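Local atomic coordinates of glutathione S-transferase (Legionella pneumophila subsp. pneumophila str. Philadelphia 1, PDB entry 3NIV), a protein that probably acts as a zeta-class glutathione transferase, with a likely activity as maleylacetoacetate isomerase. Residues L96-A104 with G141-L152; L55-G63 with S67-L76. All blocks are in the same frame, centred on the assembly; numbering follows the deposited sequence.

Contact 1 of 2, residues L96-A104 with G141-L152; sequences LKSMALIVA and GFDAFEEKLGAL
One face of the F145 ring carries the terminal methyl of M99, a selenomethionine: M99 CE lies 4.1 Å from the centroid of the F145 ring and 22° off its normal, a CH-pi contact displaced toward the rim. I102 CG2 meets the same ring at its edge, near the ring plane, while V103 CG2 approaches obliquely, 4.0 Å from F145 CE2. The backbone of the first helix touches the ring as well, since M99 O stands 3.4 Å from F145 CE2. F145 reaches this position because its CG is anti to the backbone N (chi1 -160°), which swings the ring across to helix 90-106. The M99 and F145 side chains cross at about a right angle, and the bend of M99 at chi3 brings CE over the face. That methyl is also packed tightly against L149, with M99 CE 3.5 Å from L149 CD1, and the M99 and L152 side chains reach toward each other tip to tip, M99 SE lying 4.0 Å from L152 CD1. I102 is a knob in a hole formed by G141, A144, F145 and K148; its CD1 comes within 3.7 Å of K148 CD. No direct hydrogen bond joins the segments. At the polar margin a water donates to S98 OG and accepts a weak bond from K148 NZ, but the principal partners lie elsewhere: S98 OG bonds T95 O, and K148 NZ bonds S67 OG of the second subunit. The segment axes run antiparallel (168°), 9.8 Å apart at closest approach, so this is helix-to-helix packing inside the all-helical C-terminal domain of the GST fold. Helix 189-198 packs on F145 and L149 through I191, helix 166-180 reaches F145 through L171, and V103 touches R16 of helix 12-23.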
loop_
_atom_site.group_PDB
_atom_site.type_symbol
_atom_site.label_atom_id
_atom_site.label_comp_id
_atom_site.label_asym_id
_atom_site.label_seq_id
_atom_site.Cartn_x
_atom_site.Cartn_y
_atom_site.Cartn_z
ATOM N N LEU A 96 -0.402 11.335 -7.593
ATOM C CA LEU A 96 0.957 10.968 -7.260
ATOM C C LEU A 96 0.981 9.827 -6.235
ATOM O O LEU A 96 1.758 8.883 -6.349
ATOM C CB LEU A 96 1.700 12.203 -6.754
ATOM C CG LEU A 96 2.107 13.118 -7.909
ATOM C CD1 LEU A 96 2.395 14.534 -7.431
ATOM C CD2 LEU A 96 3.301 12.530 -8.656
ATOM N N LYS A 97 0.107 9.922 -5.246
ATOM C CA LYS A 97 -0.041 8.889 -4.224
ATOM C C LYS A 97 -0.281 7.528 -4.846
ATOM O O LYS A 97 0.355 6.538 -4.481
ATOM C CB LYS A 97 -1.227 9.222 -3.335
ATOM C CG LYS A 97 -0.955 9.075 -1.859
ATOM C CD LYS A 97 -0.550 10.411 -1.241
ATOM C CE LYS A 97 -1.130 10.559 0.165
ATOM N NZ LYS A 97 -0.712 9.451 1.077
ATOM N N SER A 98 -1.207 7.477 -5.792
ATOM C CA SER A 98 -1.557 6.215 -6.405
ATOM C C SER A 98 -0.374 5.646 -7.200
ATOM O O SER A 98 -0.284 4.436 -7.446
ATOM C CB SER A 98 -2.779 6.374 -7.294
ATOM O OG SER A 98 -2.446 6.947 -8.532
HETATM N N MSE A 99 0.536 6.517 -7.605
HETATM C CA MSE A 99 1.695 6.049 -8.344
HETATM C C MSE A 99 2.690 5.433 -7.384
HETATM O O MSE A 99 3.298 4.423 -7.680
HETATM C CB MSE A 99 2.312 7.188 -9.139
HETATM C CG MSE A 99 1.443 7.577 -10.312
HETATM SE SE MSE A 99 2.015 9.233 -11.137
HETATM C CE MSE A 99 3.794 8.650 -11.766
ATOM N N ALA A 100 2.829 6.048 -6.219
ATOM C CA ALA A 100 3.620 5.471 -5.155
ATOM C C ALA A 100 3.027 4.125 -4.717
ATOM O O ALA A 100 3.755 3.222 -4.333
ATOM C CB ALA A 100 3.697 6.425 -3.993
ATOM N N LEU A 101 1.708 3.989 -4.797
ATOM C CA LEU A 101 1.051 2.736 -4.427
ATOM C C LEU A 101 1.297 1.637 -5.456
ATOM O O LEU A 101 1.419 0.457 -5.115
ATOM C CB LEU A 101 -0.452 2.954 -4.245
ATOM C CG LEU A 101 -0.794 3.934 -3.112
ATOM C CD1 LEU A 101 -2.312 4.196 -2.991
ATOM C CD2 LEU A 101 -0.202 3.455 -1.792
ATOM N N ILE A 102 1.363 2.026 -6.723
ATOM C CA ILE A 102 1.695 1.072 -7.766
ATOM C C ILE A 102 2.974 0.314 -7.395
ATOM O O ILE A 102 3.097 -0.876 -7.641
ATOM C CB ILE A 102 1.906 1.773 -9.089
ATOM C CG1 ILE A 102 0.562 2.227 -9.658
ATOM C CG2 ILE A 102 2.680 0.859 -10.063
ATOM C CD1 ILE A 102 0.646 2.820 -11.062
ATOM N N VAL A 103 3.920 1.020 -6.792
ATOM C CA VAL A 103 5.195 0.424 -6.431
ATOM C C VAL A 103 5.038 -0.330 -5.137
ATOM O O VAL A 103 5.405 -1.486 -5.030
ATOM C CB VAL A 103 6.267 1.509 -6.206
ATOM C CG1 VAL A 103 7.439 0.950 -5.418
ATOM C CG2 VAL A 103 6.705 2.127 -7.535
ATOM N N ALA A 104 4.463 0.342 -4.154
ATOM C CA ALA A 104 4.359 -0.194 -2.815
ATOM C C ALA A 104 3.248 -1.236 -2.637
ATOM O O ALA A 104 3.246 -1.950 -1.647
ATOM C CB ALA A 104 4.191 0.939 -1.824
ATOM N N GLY A 141 4.621 -3.485 -13.236
ATOM C CA GLY A 141 4.688 -2.277 -12.437
ATOM C C GLY A 141 5.323 -1.087 -13.132
ATOM O O GLY A 141 4.862 0.044 -12.999
ATOM N N PHE A 142 6.386 -1.326 -13.885
ATOM C CA PHE A 142 7.024 -0.221 -14.593
ATOM C C PHE A 142 6.216 0.218 -15.819
ATOM O O PHE A 142 6.170 1.400 -16.140
ATOM C CB PHE A 142 8.472 -0.557 -14.943
ATOM C CG PHE A 142 9.392 -0.541 -13.755
ATOM C CD1 PHE A 142 9.206 0.370 -12.732
ATOM C CD2 PHE A 142 10.450 -1.429 -13.661
ATOM C CE1 PHE A 142 10.065 0.392 -11.626
ATOM C CE2 PHE A 142 11.309 -1.408 -12.560
ATOM C CZ PHE A 142 11.114 -0.498 -11.545
ATOM N N ASP A 143 5.569 -0.731 -16.488
ATOM C CA ASP A 143 4.661 -0.388 -17.567
ATOM C C ASP A 143 3.650 0.616 -17.029
ATOM O O ASP A 143 3.485 1.709 -17.576
ATOM C CB ASP A 143 3.917 -1.623 -18.075
ATOM C CG ASP A 143 4.775 -2.509 -18.963
ATOM O OD1 ASP A 143 5.952 -2.164 -19.198
ATOM O OD2 ASP A 143 4.266 -3.558 -19.429
ATOM N N ALA A 144 2.973 0.248 -15.945
ATOM C CA ALA A 144 1.895 1.082 -15.428
ATOM C C ALA A 144 2.441 2.427 -14.979
ATOM O O ALA A 144 1.854 3.472 -15.246
ATOM C CB ALA A 144 1.167 0.384 -14.291
ATOM N N PHE A 145 3.582 2.399 -14.310
ATOM C CA PHE A 145 4.179 3.625 -13.805
ATOM C C PHE A 145 4.604 4.598 -14.918
ATOM O O PHE A 145 4.396 5.803 -14.813
ATOM C CB PHE A 145 5.369 3.277 -12.923
ATOM C CG PHE A 145 5.775 4.371 -11.993
ATOM C CD1 PHE A 145 6.547 5.429 -12.442
ATOM C CD2 PHE A 145 5.406 4.333 -10.667
ATOM C CE1 PHE A 145 6.931 6.440 -11.578
ATOM C CE2 PHE A 145 5.781 5.329 -9.799
ATOM C CZ PHE A 145 6.553 6.388 -10.259
ATOM N N GLU A 146 5.206 4.074 -15.977
ATOM C CA GLU A 146 5.725 4.922 -17.040
ATOM C C GLU A 146 4.555 5.477 -17.832
ATOM O O GLU A 146 4.597 6.596 -18.352
ATOM C CB GLU A 146 6.663 4.138 -17.948
ATOM C CG GLU A 146 7.249 4.961 -19.095
ATOM C CD GLU A 146 8.635 5.525 -18.811
ATOM O OE1 GLU A 146 9.116 5.430 -17.661
ATOM O OE2 GLU A 146 9.250 6.068 -19.764
ATOM N N GLU A 147 3.510 4.665 -17.910
ATOM C CA GLU A 147 2.225 5.068 -18.449
ATOM C C GLU A 147 1.738 6.396 -17.881
ATOM O O GLU A 147 1.617 7.389 -18.596
ATOM C CB GLU A 147 1.199 3.986 -18.124
ATOM C CG GLU A 147 0.673 3.261 -19.325
ATOM C CD GLU A 147 -0.380 4.076 -20.027
ATOM O OE1 GLU A 147 -0.304 4.208 -21.265
ATOM O OE2 GLU A 147 -1.276 4.604 -19.334
ATOM N N LYS A 148 1.435 6.404 -16.591
ATOM C CA LYS A 148 0.855 7.587 -15.976
ATOM C C LYS A 148 1.894 8.702 -15.995
ATOM O O LYS A 148 1.568 9.887 -16.042
ATOM C CB LYS A 148 0.382 7.271 -14.560
ATOM C CG LYS A 148 -0.660 6.150 -14.517
ATOM C CD LYS A 148 -0.841 5.581 -13.107
ATOM C CE LYS A 148 -2.067 6.144 -12.399
ATOM N NZ LYS A 148 -3.344 5.493 -12.836
ATOM N N LEU A 149 3.154 8.298 -15.986
ATOM C CA LEU A 149 4.265 9.228 -16.049
ATOM C C LEU A 149 4.119 10.076 -17.312
ATOM O O LEU A 149 4.305 11.304 -17.295
ATOM C CB LEU A 149 5.561 8.426 -16.104
ATOM C CG LEU A 149 6.768 8.883 -15.301
ATOM C CD1 LEU A 149 6.402 9.413 -13.937
ATOM C CD2 LEU A 149 7.731 7.716 -15.186
ATOM N N GLY A 150 3.756 9.399 -18.400
ATOM C CA GLY A 150 3.606 10.028 -19.694
ATOM C C GLY A 150 2.466 11.022 -19.824
ATOM O O GLY A 150 2.355 11.690 -20.847
ATOM N N ALA A 151 1.614 11.132 -18.811
ATOM C CA ALA A 151 0.499 12.076 -18.883
ATOM C C ALA A 151 0.781 13.341 -18.074
ATOM O O ALA A 151 -0.024 14.277 -18.069
ATOM C CB ALA A 151 -0.814 11.417 -18.427
ATOM N N LEU A 152 1.928 13.368 -17.400
ATOM C CA LEU A 152 2.288 14.511 -16.572
ATOM C C LEU A 152 3.403 15.364 -17.183
ATOM O O LEU A 152 4.174 14.913 -18.039
ATOM C CB LEU A 152 2.697 14.053 -15.174
ATOM C CG LEU A 152 1.773 13.074 -14.445
ATOM C CD1 LEU A 152 2.395 12.661 -13.117
ATOM C CD2 LEU A 152 0.380 13.662 -14.218
HETATM O O HOH W 1 -4.516 7.407 -10.798
#

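Contact 2 of 2, residues L55-G63 with S67-L76; sequences LVPSLDING and SQSMAIIDYL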
loop_
_atom_site.group_PDB
_atom_site.type_symbol
_atom_site.label_atom_id
_atom_site.label_comp_id
_atom_site.label_asym_id
_atom_site.label_seq_id
_atom_site.Cartn_x
_atom_site.Cartn_y
_atom_site.Cartn_z
ATOM N N LEU A 55 9.982 -5.011 13.521
ATOM C CA LEU A 55 9.462 -4.462 12.275
ATOM C C LEU A 55 10.346 -3.359 11.705
ATOM O O LEU A 55 10.675 -2.386 12.388
ATOM C CB LEU A 55 8.032 -3.952 12.460
ATOM C CG LEU A 55 7.006 -5.083 12.582
ATOM C CD1 LEU A 55 5.583 -4.540 12.648
ATOM C CD2 LEU A 55 7.171 -6.071 11.427
ATOM N N VAL A 56 10.738 -3.533 10.447
ATOM C CA VAL A 56 11.482 -2.509 9.734
ATOM C C VAL A 56 10.762 -2.195 8.432
ATOM O O VAL A 56 10.286 -3.097 7.744
ATOM C CB VAL A 56 12.946 -2.943 9.439
ATOM C CG1 VAL A 56 13.783 -2.910 10.707
ATOM C CG2 VAL A 56 12.987 -4.331 8.782
ATOM N N PRO A 57 10.650 -0.905 8.105
ATOM C CA PRO A 57 11.083 0.148 9.023
ATOM C C PRO A 57 10.063 0.343 10.130
ATOM O O PRO A 57 8.902 -0.025 9.991
ATOM C CB PRO A 57 11.125 1.388 8.125
ATOM C CG PRO A 57 10.166 1.072 7.020
ATOM C CD PRO A 57 10.416 -0.380 6.752
ATOM N N SER A 58 10.512 0.894 11.240
ATOM C CA SER A 58 9.605 1.313 12.284
ATOM C C SER A 58 10.198 2.528 12.964
ATOM O O SER A 58 11.414 2.646 13.122
ATOM C CB SER A 58 9.353 0.194 13.291
ATOM O OG SER A 58 10.511 -0.071 14.061
ATOM N N LEU A 59 9.327 3.445 13.343
ATOM C CA LEU A 59 9.735 4.696 13.937
ATOM C C LEU A 59 9.369 4.686 15.417
ATOM O O LEU A 59 8.251 4.327 15.780
ATOM C CB LEU A 59 9.005 5.818 13.219
ATOM C CG LEU A 59 9.642 7.189 13.115
ATOM C CD1 LEU A 59 11.058 7.075 12.582
ATOM C CD2 LEU A 59 8.770 8.033 12.196
ATOM N N ASP A 60 10.316 5.041 16.275
ATOM C CA ASP A 60 9.991 5.209 17.678
ATOM C C ASP A 60 9.886 6.679 18.013
ATOM O O ASP A 60 10.842 7.431 17.850
ATOM C CB ASP A 60 11.012 4.550 18.594
ATOM C CG ASP A 60 10.755 4.872 20.058
ATOM O OD1 ASP A 60 10.233 3.999 20.789
ATOM O OD2 ASP A 60 11.043 6.020 20.470
ATOM N N ILE A 61 8.706 7.066 18.489
ATOM C CA ILE A 61 8.384 8.443 18.829
ATOM C C ILE A 61 8.123 8.532 20.327
ATOM O O ILE A 61 6.998 8.331 20.787
ATOM C CB ILE A 61 7.129 8.901 18.080
ATOM C CG1 ILE A 61 7.254 8.568 16.593
ATOM C CG2 ILE A 61 6.921 10.381 18.266
ATOM C CD1 ILE A 61 5.924 8.441 15.877
ATOM N N ASN A 62 9.175 8.826 21.083
ATOM C CA ASN A 62 9.080 8.882 22.530
ATOM C C ASN A 62 8.350 7.666 23.092
ATOM O O ASN A 62 7.377 7.800 23.837
ATOM C CB ASN A 62 8.387 10.169 22.968
ATOM C CG ASN A 62 9.075 11.413 22.435
ATOM O OD1 ASN A 62 10.278 11.407 22.152
ATOM N ND2 ASN A 62 8.312 12.491 22.293
ATOM N N GLY A 63 8.818 6.477 22.728
ATOM C CA GLY A 63 8.246 5.255 23.258
ATOM C C GLY A 63 7.184 4.682 22.346
ATOM O O GLY A 63 6.956 3.470 22.334
ATOM N N SER A 67 4.817 1.494 12.412
ATOM C CA SER A 67 5.295 0.694 11.292
ATOM C C SER A 67 4.668 1.127 9.977
ATOM O O SER A 67 3.792 1.995 9.945
ATOM C CB SER A 67 4.940 -0.774 11.508
ATOM O OG SER A 67 4.855 -1.064 12.885
ATOM N N GLN A 68 5.110 0.470 8.906
ATOM C CA GLN A 68 4.607 0.674 7.552
ATOM C C GLN A 68 5.160 1.951 6.941
ATOM O O GLN A 68 4.769 3.058 7.315
ATOM C CB GLN A 68 3.081 0.650 7.497
ATOM C CG GLN A 68 2.468 -0.702 7.823
ATOM C CD GLN A 68 2.772 -1.766 6.772
ATOM O OE1 GLN A 68 2.998 -1.459 5.604
ATOM N NE2 GLN A 68 2.759 -3.026 7.187
ATOM N N SER A 69 6.061 1.778 5.984
ATOM C CA SER A 69 6.785 2.889 5.375
ATOM C C SER A 69 5.887 4.004 4.842
ATOM O O SER A 69 6.181 5.180 5.053
ATOM C CB SER A 69 7.747 2.379 4.287
ATOM O OG SER A 69 7.066 1.644 3.282
HETATM N N MSE A 70 4.800 3.652 4.161
HETATM C CA MSE A 70 3.869 4.674 3.673
HETATM C C MSE A 70 3.199 5.426 4.829
HETATM O O MSE A 70 3.040 6.644 4.777
HETATM C CB MSE A 70 2.821 4.069 2.745
HETATM C CG MSE A 70 3.422 3.291 1.597
HETATM SE SE MSE A 70 4.748 4.335 0.591
HETATM C CE MSE A 70 3.518 5.489 -0.407
ATOM N N ALA A 71 2.836 4.691 5.875
ATOM C CA ALA A 71 2.271 5.292 7.074
ATOM C C ALA A 71 3.285 6.175 7.772
ATOM O O ALA A 71 2.960 7.266 8.211
ATOM C CB ALA A 71 1.757 4.219 8.033
ATOM N N ILE A 72 4.515 5.686 7.886
ATOM C CA ILE A 72 5.600 6.453 8.498
ATOM C C ILE A 72 5.807 7.779 7.770
ATOM O O ILE A 72 5.961 8.842 8.386
ATOM C CB ILE A 72 6.915 5.653 8.481
ATOM C CG1 ILE A 72 6.880 4.579 9.582
ATOM C CG2 ILE A 72 8.118 6.595 8.598
ATOM C CD1 ILE A 72 8.043 3.615 9.578
ATOM N N ILE A 73 5.788 7.712 6.451
ATOM C CA ILE A 73 6.063 8.889 5.647
ATOM C C ILE A 73 4.956 9.933 5.800
ATOM O O ILE A 73 5.231 11.127 5.946
ATOM C CB ILE A 73 6.300 8.496 4.172
ATOM C CG1 ILE A 73 7.691 7.858 4.030
ATOM C CG2 ILE A 73 6.151 9.694 3.273
ATOM C CD1 ILE A 73 7.875 7.023 2.787
ATOM N N ASP A 74 3.711 9.473 5.796
ATOM C CA ASP A 74 2.566 10.363 5.950
ATOM C C ASP A 74 2.571 11.065 7.308
ATOM O O ASP A 74 2.175 12.226 7.421
ATOM C CB ASP A 74 1.258 9.595 5.732
ATOM C CG ASP A 74 0.900 9.447 4.252
ATOM O OD1 ASP A 74 1.509 10.137 3.400
ATOM O OD2 ASP A 74 -0.007 8.647 3.936
ATOM N N TYR A 75 3.037 10.356 8.332
ATOM C CA TYR A 75 3.224 10.941 9.658
ATOM C C TYR A 75 4.234 12.087 9.586
ATOM O O TYR A 75 3.946 13.208 9.996
ATOM C CB TYR A 75 3.679 9.873 10.668
ATOM C CG TYR A 75 3.974 10.410 12.056
ATOM C CD1 TYR A 75 2.964 10.550 13.000
ATOM C CD2 TYR A 75 5.267 10.765 12.426
ATOM C CE1 TYR A 75 3.235 11.045 14.272
ATOM C CE2 TYR A 75 5.542 11.259 13.690
ATOM C CZ TYR A 75 4.525 11.396 14.606
ATOM O OH TYR A 75 4.799 11.886 15.862
ATOM N N LEU A 76 5.414 11.803 9.054
ATOM C CA LEU A 76 6.426 12.833 8.900
ATOM C C LEU A 76 5.821 14.020 8.175
ATOM O O LEU A 76 5.881 15.148 8.652
ATOM C CB LEU A 76 7.632 12.295 8.131
ATOM C CG LEU A 76 8.292 11.084 8.795
ATOM C CD1 LEU A 76 9.394 10.506 7.929
ATOM C CD2 LEU A 76 8.823 11.443 10.182
#
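I61 and Y75 approach from opposite directions, and the end of the isoleucine comes down on a face of the tyrosine ring. I61 CD1 is 3.9 Å from the centroid of the Y75 ring, 30° off its normal, which makes this a CH-pi contact; it is displaced toward the phenol end, with I61 CD1 3.5 Å from Y75 CZ. I61 CG2 lies beside Y75 OH. The ring extends toward the strand because Y75 CG is anti to the backbone N (chi1 177°). Two residues back along the strand and facing the same way, L59 uses a single methyl for three neighbours: L59 CD2 meets I72 CG2 at 3.9 Å and L76 CD2 at 4.0 Å, crossing both side chains at a slant, and approaches the Y75 ring obliquely. I72 divides its branches between partners, with CG2 on L59 and CD1 against the backbone of P57 and S58, where I72 CD1 is 3.8 Å from P57 O. P57, which follows a cis peptide bond, turns its ring to the helix start, P57 CG lying 3.9 Å from S69 CB. Polar ends look elsewhere: S69 OG bonds R16, and Q68 NE2 bonds D106 of the second subunit. Between the segments themselves there is no hydrogen bond, so the evidence points to apolar packing of strand 58-61 on helix 69-76, whose axes pass 9.0 Å apart at 39°. A cis-proline just ahead of a strand, a hairpin (58-61 with 64-67) and a helix packed on the sheet are characteristic of the thioredoxin-like N-terminal domain of GSTs, whose cis-proline loop borders the glutathione site in the family.

How the contacts relate
Both contacts are largely buried, yet they belong to different domains: contact 1 joins two antiparallel helices of the C-terminal domain, contact 2 a strand and a helix of the thioredoxin-like domain. Neither has a direct hydrogen bond between its segments, and each has a methyl over an aromatic face; contact 1 adds a knob-in-hole and a water at its margin, contact 2 a cis-proline. Their helices, 69-79 and 90-106, are successive in the chain and meet through the salt bridge K97 NZ to D74 OD2 (3.1 Å) and packing of M70 on A100. Both contacts also reach the second subunit, which places each of them beside the dimer interface.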